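Local structure of thiazoline oxidase/subtilisin-like protease (Prochloron didemni, 4H6X) at residues T223-V231 with G272-M280. The protein is a subtilisin-like protease that matures patellamides, and belongs to a family of transamidating proteases thought to cleave and cyclise cyanobactin precursor peptides. Sequence-based numbering, arbitrary orientation.
Sequences TLAVGAAKV and GTSMAAPVM
Leu224, a buried apolar side chain facing the helix, begins the contact with its CD2 4.3 Å from Met280 CB, a loose touch. Val226 does far more, its beta-branch giving two methyls to span Ala276, Ala277 and Met280. With CG1 anti to the backbone N (chi1 -176°), both drop onto the helix: CG1 packs against the peptide joining Ala276 to Ala277, 3.7 Å from Ala277 N, and CG2 meets Met280 CB at 3.7 Å. The slim, unbranched CB-CG part of Met280 fits against this pair, CG coming within 3.7 Å of both Val226 methyls; the chain then bends and its end leads away. Met280 also touches Ile250 and Ala252 of strand 249-253.

Strand 224-229 belongs to the parallel sheet of the subtilase fold, and helix 273-293 packs on one of its faces; the axis of its opening turns, 273-280, runs at 118° to that of the strand, 6.3 Å away at closest. Gly227 meets the helix through its backbone, its O resting 3.4 Å from Ala276 CB. So near an approach suits Ala228 and Ala276, whose CB atoms face each other at 4.1 Å. Thr273 is split between two roles: CG2 lies 3.7 Å from Ala228 N, while OG1 accepts a hydrogen bond from Gly207 N. Next along, Ser274 points away from the strand and hydrogen-bonds His109, consistent with the Ser-His-Asp triad of subtilases, probably completed by Asp39.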
ATOM      1  N   THR A 223      14.268  -0.155  -5.356  1.00 38.85           N
ATOM      2  CA  THR A 223      13.054   0.185  -4.599  1.00 41.42           C
ATOM      3  C   THR A 223      12.195   1.187  -5.360  1.00 39.53           C
ATOM      4  O   THR A 223      12.703   1.979  -6.169  1.00 44.17           O
ATOM      5  CB  THR A 223      13.346   0.713  -3.178  1.00 40.49           C
ATOM      6  OG1 THR A 223      13.419   2.141  -3.188  1.00 43.99           O
ATOM      7  CG2 THR A 223      14.640   0.144  -2.651  1.00 42.16           C
ATOM      8  N   LEU A 224      10.891   1.122  -5.123  1.00 33.82           N
ATOM      9  CA  LEU A 224       9.944   2.021  -5.774  1.00 29.58           C
ATOM     10  C   LEU A 224       9.462   3.052  -4.774  1.00 28.89           C
ATOM     11  O   LEU A 224       8.721   2.732  -3.833  1.00 29.22           O
ATOM     12  CB  LEU A 224       8.770   1.225  -6.369  1.00 29.42           C
ATOM     13  CG  LEU A 224       7.769   1.963  -7.272  1.00 29.28           C
ATOM     14  CD1 LEU A 224       8.461   2.466  -8.532  1.00 30.52           C
ATOM     15  CD2 LEU A 224       6.612   1.048  -7.647  1.00 28.96           C
ATOM     16  N   ALA A 225       9.911   4.290  -4.969  1.00 28.07           N
ATOM     17  CA  ALA A 225       9.431   5.421  -4.195  1.00 28.65           C
ATOM     18  C   ALA A 225       8.140   5.977  -4.828  1.00 28.61           C
ATOM     19  O   ALA A 225       8.031   6.072  -6.052  1.00 28.27           O
ATOM     20  CB  ALA A 225      10.499   6.494  -4.108  1.00 27.23           C
ATOM     21  N   VAL A 226       7.156   6.315  -4.000  1.00 26.14           N
ATOM     22  CA  VAL A 226       5.871   6.769  -4.534  1.00 27.71           C
ATOM     23  C   VAL A 226       5.483   8.132  -3.978  1.00 28.34           C
ATOM     24  O   VAL A 226       5.462   8.335  -2.766  1.00 30.88           O
ATOM     25  CB  VAL A 226       4.738   5.750  -4.306  1.00 27.71           C
ATOM     26  CG1 VAL A 226       3.455   6.234  -4.977  1.00 27.70           C
ATOM     27  CG2 VAL A 226       5.135   4.375  -4.840  1.00 27.02           C
ATOM     28  N   GLY A 227       5.203   9.066  -4.881  1.00 29.08           N
ATOM     29  CA  GLY A 227       4.693  10.385  -4.513  1.00 29.71           C
ATOM     30  C   GLY A 227       3.187  10.411  -4.726  1.00 31.65           C
ATOM     31  O   GLY A 227       2.631   9.523  -5.381  1.00 30.22           O
ATOM     32  N   ALA A 228       2.538  11.436  -4.178  1.00 32.54           N
ATOM     33  CA  ALA A 228       1.082  11.584  -4.256  1.00 33.93           C
ATOM     34  C   ALA A 228       0.645  12.638  -5.275  1.00 35.18           C
ATOM     35  O   ALA A 228       1.114  13.784  -5.249  1.00 33.56           O
ATOM     36  CB  ALA A 228       0.513  11.912  -2.883  1.00 35.50           C
ATOM     37  N   ALA A 229      -0.248  12.228  -6.170  1.00 36.87           N
ATOM     38  CA  ALA A 229      -0.906  13.124  -7.118  1.00 41.06           C
ATOM     39  C   ALA A 229      -2.255  13.580  -6.574  1.00 43.67           C
ATOM     40  O   ALA A 229      -2.948  12.833  -5.873  1.00 44.28           O
ATOM     41  CB  ALA A 229      -1.101  12.429  -8.463  1.00 38.48           C
ATOM     42  N   LYS A 230      -2.622  14.813  -6.908  1.00 49.02           N
ATOM     43  CA  LYS A 230      -3.961  15.332  -6.632  1.00 50.16           C
ATOM     44  C   LYS A 230      -4.969  14.588  -7.502  1.00 49.28           C
ATOM     45  O   LYS A 230      -4.578  13.882  -8.432  1.00 47.75           O
ATOM     46  CB  LYS A 230      -4.018  16.837  -6.914  1.00 53.84           C
ATOM     47  CG  LYS A 230      -3.082  17.679  -6.056  1.00 54.76           C
ATOM     48  CD  LYS A 230      -3.561  19.122  -5.942  1.00 58.84           C
ATOM     49  CE  LYS A 230      -2.978  20.018  -7.023  1.00 60.23           C
ATOM     50  NZ  LYS A 230      -3.603  21.371  -7.011  1.00 63.18           N
ATOM     51  N   VAL A 231      -6.256  14.741  -7.201  1.00 48.86           N
ATOM     52  CA  VAL A 231      -7.337  14.199  -8.042  1.00 52.21           C
ATOM     53  C   VAL A 231      -7.138  14.447  -9.559  1.00 52.89           C
ATOM     54  O   VAL A 231      -7.544  13.620 -10.387  1.00 53.43           O
ATOM     55  CB  VAL A 231      -8.723  14.730  -7.589  1.00 53.03           C
ATOM     56  CG1 VAL A 231      -9.837  14.183  -8.473  1.00 52.85           C
ATOM     57  CG2 VAL A 231      -8.985  14.375  -6.130  1.00 51.06           C
ATOM     58  N   GLY A 272      -2.286  11.642   1.292  1.00 33.94           N
ATOM     59  CA  GLY A 272      -0.866  11.578   1.691  1.00 32.03           C
ATOM     60  C   GLY A 272      -0.078  10.693   0.735  1.00 33.08           C
ATOM     61  O   GLY A 272      -0.676   9.923  -0.018  1.00 31.98           O
ATOM     62  N   THR A 273       1.255  10.792   0.755  1.00 32.29           N
ATOM     63  CA  THR A 273       2.086   9.923  -0.088  1.00 32.91           C
ATOM     64  C   THR A 273       1.946   8.466   0.306  1.00 35.12           C
ATOM     65  O   THR A 273       2.072   7.591  -0.541  1.00 33.38           O
ATOM     66  CB  THR A 273       3.590  10.273  -0.070  1.00 34.32           C
ATOM     67  OG1 THR A 273       4.090  10.256   1.279  1.00 35.17           O
ATOM     68  CG2 THR A 273       3.850  11.614  -0.735  1.00 32.12           C
ATOM     69  N   SER A 274       1.681   8.212   1.593  1.00 32.99           N
ATOM     70  CA  SER A 274       1.474   6.849   2.061  1.00 31.31           C
ATOM     71  C   SER A 274       0.082   6.315   1.715  1.00 30.10           C
ATOM     72  O   SER A 274      -0.209   5.148   1.962  1.00 30.03           O
ATOM     73  CB  SER A 274       1.781   6.724   3.559  1.00 31.41           C
ATOM     74  OG  SER A 274       0.735   7.239   4.342  1.00 30.06           O
ATOM     75  N   MET A 275      -0.760   7.172   1.128  1.00 30.29           N
ATOM     76  CA  MET A 275      -2.029   6.754   0.516  1.00 29.90           C
ATOM     77  C   MET A 275      -1.794   6.370  -0.953  1.00 28.36           C
ATOM     78  O   MET A 275      -2.462   5.493  -1.495  1.00 28.73           O
ATOM     79  CB  MET A 275      -3.065   7.882   0.600  1.00 34.09           C
ATOM     80  CG  MET A 275      -3.490   8.267   2.011  1.00 36.90           C
ATOM     81  SD  MET A 275      -4.217   6.839   2.814  1.00 46.50           S
ATOM     82  CE  MET A 275      -2.915   6.412   3.973  1.00 39.89           C
ATOM     83  N   ALA A 276      -0.829   7.026  -1.584  1.00 26.23           N
ATOM     84  CA  ALA A 276      -0.466   6.731  -2.972  1.00 25.25           C
ATOM     85  C   ALA A 276       0.374   5.455  -3.106  1.00 23.82           C
ATOM     86  O   ALA A 276       0.203   4.716  -4.061  1.00 25.37           O
ATOM     87  CB  ALA A 276       0.262   7.920  -3.594  1.00 23.89           C
ATOM     88  N   ALA A 277       1.279   5.200  -2.160  1.00 23.41           N
ATOM     89  CA  ALA A 277       2.128   3.971  -2.193  1.00 23.22           C
ATOM     90  C   ALA A 277       1.358   2.651  -2.319  1.00 23.11           C
ATOM     91  O   ALA A 277       1.727   1.827  -3.144  1.00 24.71           O
ATOM     92  CB  ALA A 277       3.091   3.928  -0.996  1.00 21.69           C
ATOM     93  N   PRO A 278       0.286   2.438  -1.515  1.00 23.65           N
ATOM     94  CA  PRO A 278      -0.430   1.166  -1.671  1.00 23.77           C
ATOM     95  C   PRO A 278      -1.071   0.990  -3.038  1.00 23.73           C
ATOM     96  O   PRO A 278      -1.224  -0.149  -3.488  1.00 24.28           O
ATOM     97  CB  PRO A 278      -1.525   1.198  -0.588  1.00 24.02           C
ATOM     98  CG  PRO A 278      -1.484   2.545   0.030  1.00 24.15           C
ATOM     99  CD  PRO A 278      -0.203   3.222  -0.365  1.00 24.09           C
ATOM    100  N   VAL A 279      -1.460   2.087  -3.684  1.00 24.69           N
ATOM    101  CA  VAL A 279      -1.999   2.002  -5.047  1.00 24.98           C
ATOM    102  C   VAL A 279      -0.920   1.346  -5.953  1.00 25.16           C
ATOM    103  O   VAL A 279      -1.215   0.434  -6.719  1.00 25.79           O
ATOM    104  CB  VAL A 279      -2.458   3.390  -5.578  1.00 25.98           C
ATOM    105  CG1 VAL A 279      -2.932   3.293  -7.020  1.00 26.06           C
ATOM    106  CG2 VAL A 279      -3.588   3.971  -4.721  1.00 26.65           C
ATOM    107  N   MET A 280       0.332   1.786  -5.819  1.00 25.53           N
ATOM    108  CA  MET A 280       1.444   1.271  -6.641  1.00 25.34           C
ATOM    109  C   MET A 280       1.836  -0.147  -6.258  1.00 24.97           C
ATOM    110  O   MET A 280       2.220  -0.940  -7.116  1.00 25.13           O
ATOM    111  CB  MET A 280       2.661   2.205  -6.565  1.00 25.88           C
ATOM    112  CG  MET A 280       2.455   3.542  -7.268  1.00 27.73           C
ATOM    113  SD  MET A 280       1.974   3.354  -9.010  1.00 30.51           S
ATOM    114  CE  MET A 280       0.207   3.525  -8.859  1.00 35.45           C
TER